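Long-range contacts in microtubule-associated protein 1A/1B, light chain 3 (Trypanosoma brucei brucei, PDB 3W1Y), which belongs to the ATG8 family of ubiquitin-like autophagy proteins and probably acts at membranes, joined to or binding phosphatidylethanolamine: residues 8-13 with 35-40; 17-22 with 121-126. One frame throughout, in Å; residues are numbered along the deposited sequence.

Contact 1: residues 8-13 with 35-40; sequences YRYQYT and PILCEP
Y8, R9 and Y10 present the first turn of the short helix 9-13 to L37 and E39 of strand 33-40; the axes of the helix and strand segments approach to 10.2 Å, at 107° between their directions. This is a worked case of a carboxylate from a distant part of the chain accepting from the first amides of a helix. E39 reaches across with an extended side chain and uses both oxygens: R9 N donates to OE1 at 2.9 Å with a bent N-H...O angle of 134°, and Y10 N donates to OE2 at 2.7 Å and more nearly straight. Each oxygen is met on its syn lone pair, so the two successive amides of the helix start are held as a fork by one carboxylate. Y8, at the N-cap position, lays its ring beside this fork; its CD2 is 3.4 Å from E39 OE1, which lies at the ring edge. The phenol of Y8 continues to S129 on strand 126-133. Two residues earlier on the strand than E39, L37 supplies the apolar half of the contact. Because chi1 of Y10 (-153°) carries CG away from the backbone N, the ring turns one face to L37, whose CD2 methyl sits 3.7 Å from the ring centroid and almost on the ring normal, a clear CH-pi contact. The Y10 hydroxyl goes on to E22, while the R9 guanidinium turns away from the strand to a salt bridge with E64. The buried charge of E39 thus finds two backbone N-H groups at a helix N terminus, where the helix dipole would be expected to stabilise the anion, and the first of the two N-terminal helices that ATG8 proteins add to the ubiquitin fold is fixed to the sheet by polar and apolar contacts side by side.

Contact 2: residues 17-22 with 121-126; sequences AERAKE and DPDGFL
R19 and D123 carry the charged part of this contact, in which helix 16-29 meets the turn that leads into strand 126-133. In the salt bridge one nitrogen meets one oxygen: R19 NH1 donates to D123 OD2 nearly straight, at 163°, and the 2.5 Å between these two atoms is short, its exact value uncertain. The oxygen lies in the guanidinium plane but is approached on its anti side, with the donor tilted somewhat from the carboxylate plane, and the two flat groups are turned 66° apart. A bend at chi3 (-101°) brings the guanidinium round to the aspartate, and its remaining nitrogens are engaged as well, NE with the carbonyl of R14. Water extends the polar network: one molecule accepts from R19 NH1 at 3.0 Å and donates to D121 OD1, joining the arginine to a second carboxylate that it does not touch.

Within the loop, the same aspartates fold their own backbone. D121 OD1 accepts from D123 N and D123 OD1 from F125 N, two Asx turns, the first within the type I turn D121-G124, the second carrying on from D123 to F125. The backbone also reaches the helix, as A20 CA comes 3.4 Å from D123 O in a CA-H...O contact. The aromatic contact is polar on one side: the edge of the F125 ring at CZ meets the E22 carboxylate, with E22 OE1 3.6 Å from CZ near the ring plane and the two planes almost perpendicular. E22 itself is held by a salt bridge to K69. D121, linked through the water, would probably add to the negative potential at R19. D123 OD2 is shared between R19 and the Y127 hydroxyl while OD1 shapes the turn, and one carboxylate thereby ties the second N-terminal helix of the ATG8 fold to the loop entering strand 126-133.

How the contacts relate
From the N terminus the chain passes through helix 9-13, then helix 16-29, then strand 33-40, where contact 1 closes a short loop by returning to the sheet. Contact 2 spans almost the whole remainder of the chain, from helix 16-29 to the turn before strand 126-133. Their segments alternate, so the two loops cross rather than nest. Their centres lie 10 Å apart, and they are joined directly by a probable hydrogen bond from L126 N to P35 O, between the adjacent parallel strands 33-40 and 126-133. Contact 1 ties helix 9-13 to strand 33-40, and contact 2 ties helix 16-29 to the loop entering strand 126-133.

Contact 1: residues 8-13 with 35-40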
ATOM      1  N   TYR A   8     -19.286  10.104   7.014  1.00 42.75           N
ATOM      2  CA  TYR A   8     -18.723  10.408   5.720  1.00 37.91           C
ATOM      3  C   TYR A   8     -19.520  11.511   5.061  1.00 36.28           C
ATOM      4  O   TYR A   8     -20.757  11.568   5.176  1.00 35.68           O
ATOM      5  CB  TYR A   8     -18.738   9.145   4.851  1.00 36.47           C
ATOM      6  CG  TYR A   8     -17.665   8.168   5.261  1.00 35.22           C
ATOM      7  CD1 TYR A   8     -17.851   7.287   6.341  1.00 34.29           C
ATOM      8  CD2 TYR A   8     -16.444   8.140   4.583  1.00 33.58           C
ATOM      9  CE1 TYR A   8     -16.846   6.403   6.726  1.00 33.34           C
ATOM     10  CE2 TYR A   8     -15.441   7.268   4.964  1.00 33.32           C
ATOM     11  CZ  TYR A   8     -15.646   6.411   6.033  1.00 34.27           C
ATOM     12  OH  TYR A   8     -14.629   5.546   6.375  1.00 35.59           O
ATOM     13  N   ARG A   9     -18.802  12.377   4.358  1.00 34.04           N
ATOM     14  CA  ARG A   9     -19.409  13.462   3.610  1.00 33.75           C
ATOM     15  C   ARG A   9     -20.531  13.017   2.669  1.00 32.03           C
ATOM     16  O   ARG A   9     -21.592  13.628   2.642  1.00 33.40           O
ATOM     17  CB  ARG A   9     -18.343  14.223   2.846  1.00 33.95           C
ATOM     18  CG  ARG A   9     -18.881  15.497   2.267  1.00 37.48           C
ATOM     19  CD  ARG A   9     -17.792  16.530   2.018  1.00 40.68           C
ATOM     20  NE  ARG A   9     -18.432  17.680   1.399  1.00 41.16           N
ATOM     21  CZ  ARG A   9     -18.880  17.689   0.152  1.00 40.27           C
ATOM     22  NH1 ARG A   9     -18.706  16.620  -0.612  1.00 39.61           N
ATOM     23  NH2 ARG A   9     -19.490  18.772  -0.325  1.00 41.98           N
ATOM     24  N   TYR A  10     -20.300  11.932   1.935  1.00 29.60           N
ATOM     25  CA  TYR A  10     -21.313  11.314   1.058  1.00 28.19           C
ATOM     26  C   TYR A  10     -22.652  10.975   1.728  1.00 27.99           C
ATOM     27  O   TYR A  10     -23.689  11.080   1.098  1.00 27.75           O
ATOM     28  CB  TYR A  10     -20.745  10.057   0.413  1.00 26.32           C
ATOM     29  CG  TYR A  10     -21.359   9.702  -0.905  1.00 24.51           C
ATOM     30  CD1 TYR A  10     -21.031  10.405  -2.062  1.00 25.49           C
ATOM     31  CD2 TYR A  10     -22.216   8.629  -1.016  1.00 25.37           C
ATOM     32  CE1 TYR A  10     -21.587  10.070  -3.297  1.00 23.39           C
ATOM     33  CE2 TYR A  10     -22.763   8.274  -2.232  1.00 25.13           C
ATOM     34  CZ  TYR A  10     -22.444   9.005  -3.356  1.00 24.92           C
ATOM     35  OH  TYR A  10     -22.978   8.647  -4.535  1.00 26.30           O
ATOM     36  N   GLN A  11     -22.626  10.568   2.994  1.00 27.82           N
ATOM     37  CA  GLN A  11     -23.860  10.283   3.715  1.00 28.66           C
ATOM     38  C   GLN A  11     -24.622  11.531   4.165  1.00 29.31           C
ATOM     39  O   GLN A  11     -25.830  11.476   4.339  1.00 29.21           O
ATOM     40  CB  GLN A  11     -23.599   9.356   4.913  1.00 29.37           C
ATOM     41  CG  GLN A  11     -23.161   7.964   4.535  1.00 29.45           C
ATOM     42  CD  GLN A  11     -22.559   7.200   5.717  1.00 35.85           C
ATOM     43  OE1 GLN A  11     -21.710   7.721   6.449  1.00 39.39           O
ATOM     44  NE2 GLN A  11     -22.985   5.964   5.894  1.00 36.43           N
ATOM     45  N   TYR A  12     -23.932  12.659   4.339  1.00 29.50           N
ATOM     46  CA  TYR A  12     -24.619  13.910   4.664  1.00 30.25           C
ATOM     47  C   TYR A  12     -25.209  14.582   3.447  1.00 28.87           C
ATOM     48  O   TYR A  12     -26.174  15.318   3.550  1.00 29.65           O
ATOM     49  CB  TYR A  12     -23.681  14.894   5.375  1.00 32.83           C
ATOM     50  CG  TYR A  12     -23.350  14.473   6.777  1.00 37.38           C
ATOM     51  CD1 TYR A  12     -22.222  13.689   7.031  1.00 40.32           C
ATOM     52  CD2 TYR A  12     -24.173  14.826   7.856  1.00 41.08           C
ATOM     53  CE1 TYR A  12     -21.896  13.278   8.319  1.00 42.79           C
ATOM     54  CE2 TYR A  12     -23.855  14.409   9.175  1.00 44.53           C
ATOM     55  CZ  TYR A  12     -22.706  13.629   9.378  1.00 42.85           C
ATOM     56  OH  TYR A  12     -22.340  13.202  10.641  1.00 44.60           O
ATOM     57  N   THR A  13     -24.607  14.368   2.292  1.00 27.67           N
ATOM     58  CA  THR A  13     -25.017  15.109   1.085  1.00 27.95           C
ATOM     59  C   THR A  13     -25.869  14.279   0.152  1.00 27.10           C
ATOM     60  O   THR A  13     -26.428  14.817  -0.789  1.00 28.11           O
ATOM     61  CB  THR A  13     -23.794  15.702   0.297  1.00 27.39           C
ATOM     62  OG1 THR A  13     -22.884  14.649  -0.006  1.00 29.86           O
ATOM     63  CG2 THR A  13     -23.048  16.710   1.126  1.00 26.49           C
ATOM     64  N   PRO A  35     -19.543  -2.474  -4.043  1.00 25.38           N
ATOM     65  CA  PRO A  35     -19.514  -1.007  -4.195  1.00 24.57           C
ATOM     66  C   PRO A  35     -18.802  -0.325  -3.026  1.00 23.95           C
ATOM     67  O   PRO A  35     -19.137  -0.544  -1.865  1.00 24.32           O
ATOM     68  CB  PRO A  35     -20.990  -0.617  -4.274  1.00 25.17           C
ATOM     69  CG  PRO A  35     -21.732  -1.753  -3.567  1.00 26.19           C
ATOM     70  CD  PRO A  35     -20.853  -2.984  -3.582  1.00 25.23           C
ATOM     71  N   ILE A  36     -17.829   0.516  -3.362  1.00 23.11           N
ATOM     72  CA  ILE A  36     -16.923   1.098  -2.419  1.00 22.88           C
ATOM     73  C   ILE A  36     -16.952   2.621  -2.570  1.00 23.44           C
ATOM     74  O   ILE A  36     -16.874   3.154  -3.679  1.00 22.17           O
ATOM     75  CB  ILE A  36     -15.489   0.570  -2.650  1.00 23.08           C
ATOM     76  CG1 ILE A  36     -15.470  -0.959  -2.594  1.00 22.27           C
ATOM     77  CG2 ILE A  36     -14.471   1.199  -1.650  1.00 23.33           C
ATOM     78  CD1 ILE A  36     -14.145  -1.588  -3.086  1.00 22.04           C
ATOM     79  N   LEU A  37     -17.090   3.313  -1.441  1.00 23.65           N
ATOM     80  CA  LEU A  37     -17.068   4.765  -1.438  1.00 24.15           C
ATOM     81  C   LEU A  37     -15.842   5.187  -0.633  1.00 25.04           C
ATOM     82  O   LEU A  37     -15.770   4.872   0.548  1.00 24.28           O
ATOM     83  CB  LEU A  37     -18.388   5.285  -0.824  1.00 24.58           C
ATOM     84  CG  LEU A  37     -18.783   6.770  -0.892  1.00 22.82           C
ATOM     85  CD1 LEU A  37     -17.784   7.613  -0.107  1.00 20.57           C
ATOM     86  CD2 LEU A  37     -18.890   7.236  -2.316  1.00 19.85           C
ATOM     87  N   CYS A  38     -14.848   5.820  -1.281  1.00 26.33           N
ATOM     88  CA  CYS A  38     -13.637   6.307  -0.576  1.00 28.43           C
ATOM     89  C   CYS A  38     -13.598   7.794  -0.457  1.00 28.33           C
ATOM     90  O   CYS A  38     -13.846   8.488  -1.433  1.00 29.01           O
ATOM     91  CB  CYS A  38     -12.313   5.901  -1.248  1.00 28.86           C
ATOM     92  SG  CYS A  38     -12.351   4.330  -1.857  1.00 36.48           S
ATOM     93  N   GLU A  39     -13.278   8.261   0.745  1.00 28.88           N
ATOM     94  CA  GLU A  39     -13.092   9.666   1.030  1.00 30.35           C
ATOM     95  C   GLU A  39     -11.795   9.842   1.805  1.00 31.33           C
ATOM     96  O   GLU A  39     -11.386   8.937   2.532  1.00 29.94           O
ATOM     97  CB  GLU A  39     -14.242  10.234   1.863  1.00 30.58           C
ATOM     98  CG  GLU A  39     -15.575  10.250   1.133  1.00 31.12           C
ATOM     99  CD  GLU A  39     -16.678  10.891   1.966  1.00 31.13           C
ATOM    100  OE1 GLU A  39     -16.484  11.208   3.152  1.00 34.16           O
ATOM    101  OE2 GLU A  39     -17.765  11.068   1.439  1.00 33.38           O
ATOM    102  N   PRO A  40     -11.168  11.022   1.671  1.00 32.61           N
ATOM    103  CA  PRO A  40      -9.949  11.298   2.434  1.00 34.89           C
ATOM    104  C   PRO A  40     -10.181  11.187   3.952  1.00 37.22           C
ATOM    105  O   PRO A  40     -11.274  11.468   4.448  1.00 36.56           O
ATOM    106  CB  PRO A  40      -9.569  12.728   2.043  1.00 34.54           C
ATOM    107  CG  PRO A  40     -10.379  13.060   0.850  1.00 35.53           C
ATOM    108  CD  PRO A  40     -11.596  12.158   0.836  1.00 32.89           C
TER

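Contact 2: residues 17-22 with 121-126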
ATOM      1  N   ALA A  17     -31.993   7.136   0.703  1.00 28.27           N
ATOM      2  CA  ALA A  17     -32.795   6.514  -0.357  1.00 28.53           C
ATOM      3  C   ALA A  17     -31.980   6.427  -1.659  1.00 27.60           C
ATOM      4  O   ALA A  17     -31.905   5.366  -2.253  1.00 27.23           O
ATOM      5  CB  ALA A  17     -34.138   7.283  -0.570  1.00 27.93           C
ATOM      6  N   GLU A  18     -31.375   7.538  -2.084  1.00 28.03           N
ATOM      7  CA  GLU A  18     -30.523   7.552  -3.281  1.00 29.19           C
ATOM      8  C   GLU A  18     -29.234   6.703  -3.185  1.00 27.40           C
ATOM      9  O   GLU A  18     -28.850   6.037  -4.149  1.00 27.25           O
ATOM     10  CB  GLU A  18     -30.254   8.988  -3.785  1.00 29.48           C
ATOM     11  CG  GLU A  18     -29.222   9.811  -3.039  1.00 32.98           C
ATOM     12  CD  GLU A  18     -29.156  11.291  -3.515  1.00 33.23           C
ATOM     13  OE1 GLU A  18     -28.698  11.516  -4.657  1.00 36.24           O
ATOM     14  OE2 GLU A  18     -29.554  12.211  -2.737  1.00 36.07           O
ATOM     15  N   ARG A  19     -28.581   6.688  -2.032  1.00 26.62           N
ATOM     16  CA  ARG A  19     -27.457   5.757  -1.844  1.00 25.96           C
ATOM     17  C   ARG A  19     -27.886   4.274  -1.927  1.00 26.02           C
ATOM     18  O   ARG A  19     -27.268   3.510  -2.648  1.00 25.48           O
ATOM     19  CB  ARG A  19     -26.731   6.031  -0.541  1.00 25.57           C
ATOM     20  CG  ARG A  19     -26.143   7.399  -0.469  1.00 24.63           C
ATOM     21  CD  ARG A  19     -25.433   7.561   0.848  1.00 23.85           C
ATOM     22  NE  ARG A  19     -26.242   8.305   1.796  1.00 22.32           N
ATOM     23  CZ  ARG A  19     -26.630   7.865   2.986  1.00 21.62           C
ATOM     24  NH1 ARG A  19     -26.297   6.651   3.430  1.00 19.93           N
ATOM     25  NH2 ARG A  19     -27.354   8.665   3.734  1.00 18.68           N
ATOM     26  N   ALA A  20     -28.932   3.890  -1.194  1.00 26.40           N
ATOM     27  CA  ALA A  20     -29.491   2.534  -1.262  1.00 27.31           C
ATOM     28  C   ALA A  20     -29.887   2.115  -2.683  1.00 27.89           C
ATOM     29  O   ALA A  20     -29.646   0.984  -3.079  1.00 27.76           O
ATOM     30  CB  ALA A  20     -30.703   2.375  -0.313  1.00 26.22           C
ATOM     31  N   LYS A  21     -30.518   3.023  -3.429  1.00 29.87           N
ATOM     32  CA  LYS A  21     -30.889   2.770  -4.828  1.00 31.18           C
ATOM     33  C   LYS A  21     -29.633   2.566  -5.689  1.00 30.44           C
ATOM     34  O   LYS A  21     -29.539   1.627  -6.473  1.00 30.89           O
ATOM     35  CB  LYS A  21     -31.767   3.911  -5.365  1.00 31.73           C
ATOM     36  CG  LYS A  21     -32.043   3.860  -6.860  1.00 36.41           C
ATOM     37  CD  LYS A  21     -33.215   2.938  -7.221  1.00 43.71           C
ATOM     38  CE  LYS A  21     -33.105   2.437  -8.671  1.00 47.85           C
ATOM     39  NZ  LYS A  21     -32.054   1.349  -8.784  1.00 49.82           N
ATOM     40  N   GLU A  22     -28.658   3.435  -5.514  1.00 29.51           N
ATOM     41  CA  GLU A  22     -27.423   3.308  -6.220  1.00 29.01           C
ATOM     42  C   GLU A  22     -26.789   1.923  -6.030  1.00 28.13           C
ATOM     43  O   GLU A  22     -26.409   1.280  -7.009  1.00 28.78           O
ATOM     44  CB  GLU A  22     -26.480   4.434  -5.805  1.00 28.54           C
ATOM     45  CG  GLU A  22     -25.296   4.575  -6.697  1.00 32.01           C
ATOM     46  CD  GLU A  22     -24.354   5.690  -6.277  1.00 38.39           C
ATOM     47  OE1 GLU A  22     -24.675   6.465  -5.341  1.00 41.29           O
ATOM     48  OE2 GLU A  22     -23.275   5.786  -6.900  1.00 40.94           O
ATOM     49  N   ASP A 121     -22.217  -0.749   5.112  1.00 29.38           N
ATOM     50  CA  ASP A 121     -23.207   0.162   5.637  1.00 28.87           C
ATOM     51  C   ASP A 121     -24.614  -0.349   5.327  1.00 28.42           C
ATOM     52  O   ASP A 121     -24.813  -1.086   4.369  1.00 28.52           O
ATOM     53  CB  ASP A 121     -23.006   1.495   4.915  1.00 28.90           C
ATOM     54  CG  ASP A 121     -23.706   2.611   5.578  1.00 28.07           C
ATOM     55  OD1 ASP A 121     -24.878   2.907   5.231  1.00 28.17           O
ATOM     56  OD2 ASP A 121     -23.081   3.166   6.476  1.00 30.02           O
ATOM     57  N   PRO A 122     -25.611   0.049   6.134  1.00 28.75           N
ATOM     58  CA  PRO A 122     -26.988  -0.246   5.718  1.00 28.67           C
ATOM     59  C   PRO A 122     -27.357   0.220   4.293  1.00 28.54           C
ATOM     60  O   PRO A 122     -28.272  -0.355   3.688  1.00 29.39           O
ATOM     61  CB  PRO A 122     -27.836   0.500   6.764  1.00 29.35           C
ATOM     62  CG  PRO A 122     -26.956   0.588   7.962  1.00 29.46           C
ATOM     63  CD  PRO A 122     -25.554   0.706   7.460  1.00 28.18           C
ATOM     64  N   ASP A 123     -26.693   1.253   3.770  1.00 27.84           N
ATOM     65  CA  ASP A 123     -27.039   1.764   2.435  1.00 28.00           C
ATOM     66  C   ASP A 123     -26.418   0.927   1.307  1.00 27.56           C
ATOM     67  O   ASP A 123     -26.655   1.203   0.136  1.00 28.22           O
ATOM     68  CB  ASP A 123     -26.736   3.281   2.252  1.00 27.49           C
ATOM     69  CG  ASP A 123     -25.235   3.618   2.214  1.00 27.44           C
ATOM     70  OD1 ASP A 123     -24.354   2.733   2.078  1.00 26.05           O
ATOM     71  OD2 ASP A 123     -24.921   4.819   2.337  1.00 29.13           O
ATOM     72  N   GLY A 124     -25.634  -0.089   1.660  1.00 26.84           N
ATOM     73  CA  GLY A 124     -25.057  -0.973   0.658  1.00 26.67           C
ATOM     74  C   GLY A 124     -23.600  -0.720   0.289  1.00 25.83           C
ATOM     75  O   GLY A 124     -22.965  -1.601  -0.285  1.00 26.10           O
ATOM     76  N   PHE A 125     -23.073   0.466   0.584  1.00 25.23           N
ATOM     77  CA  PHE A 125     -21.671   0.774   0.257  1.00 24.52           C
ATOM     78  C   PHE A 125     -20.752   0.230   1.334  1.00 24.64           C
ATOM     79  O   PHE A 125     -21.142   0.151   2.508  1.00 24.42           O
ATOM     80  CB  PHE A 125     -21.389   2.289   0.191  1.00 24.56           C
ATOM     81  CG  PHE A 125     -21.772   2.951  -1.112  1.00 23.21           C
ATOM     82  CD1 PHE A 125     -22.915   3.750  -1.180  1.00 23.39           C
ATOM     83  CD2 PHE A 125     -20.958   2.837  -2.237  1.00 21.82           C
ATOM     84  CE1 PHE A 125     -23.276   4.399  -2.377  1.00 23.04           C
ATOM     85  CE2 PHE A 125     -21.303   3.477  -3.428  1.00 23.10           C
ATOM     86  CZ  PHE A 125     -22.480   4.255  -3.492  1.00 22.54           C
ATOM     87  N   LEU A 126     -19.534  -0.129   0.914  1.00 23.85           N
ATOM     88  CA  LEU A 126     -18.401  -0.271   1.829  1.00 23.60           C
ATOM     89  C   LEU A 126     -17.684   1.095   1.870  1.00 23.52           C
ATOM     90  O   LEU A 126     -17.180   1.548   0.842  1.00 22.30           O
ATOM     91  CB  LEU A 126     -17.442  -1.350   1.321  1.00 22.86           C
ATOM     92  CG  LEU A 126     -16.228  -1.584   2.200  1.00 23.68           C
ATOM     93  CD1 LEU A 126     -16.651  -1.946   3.637  1.00 22.22           C
ATOM     94  CD2 LEU A 126     -15.306  -2.641   1.583  1.00 23.32           C
TER
HETATM   95  O   HOH W   1     -26.154   5.022   5.957  1.00 30.87           O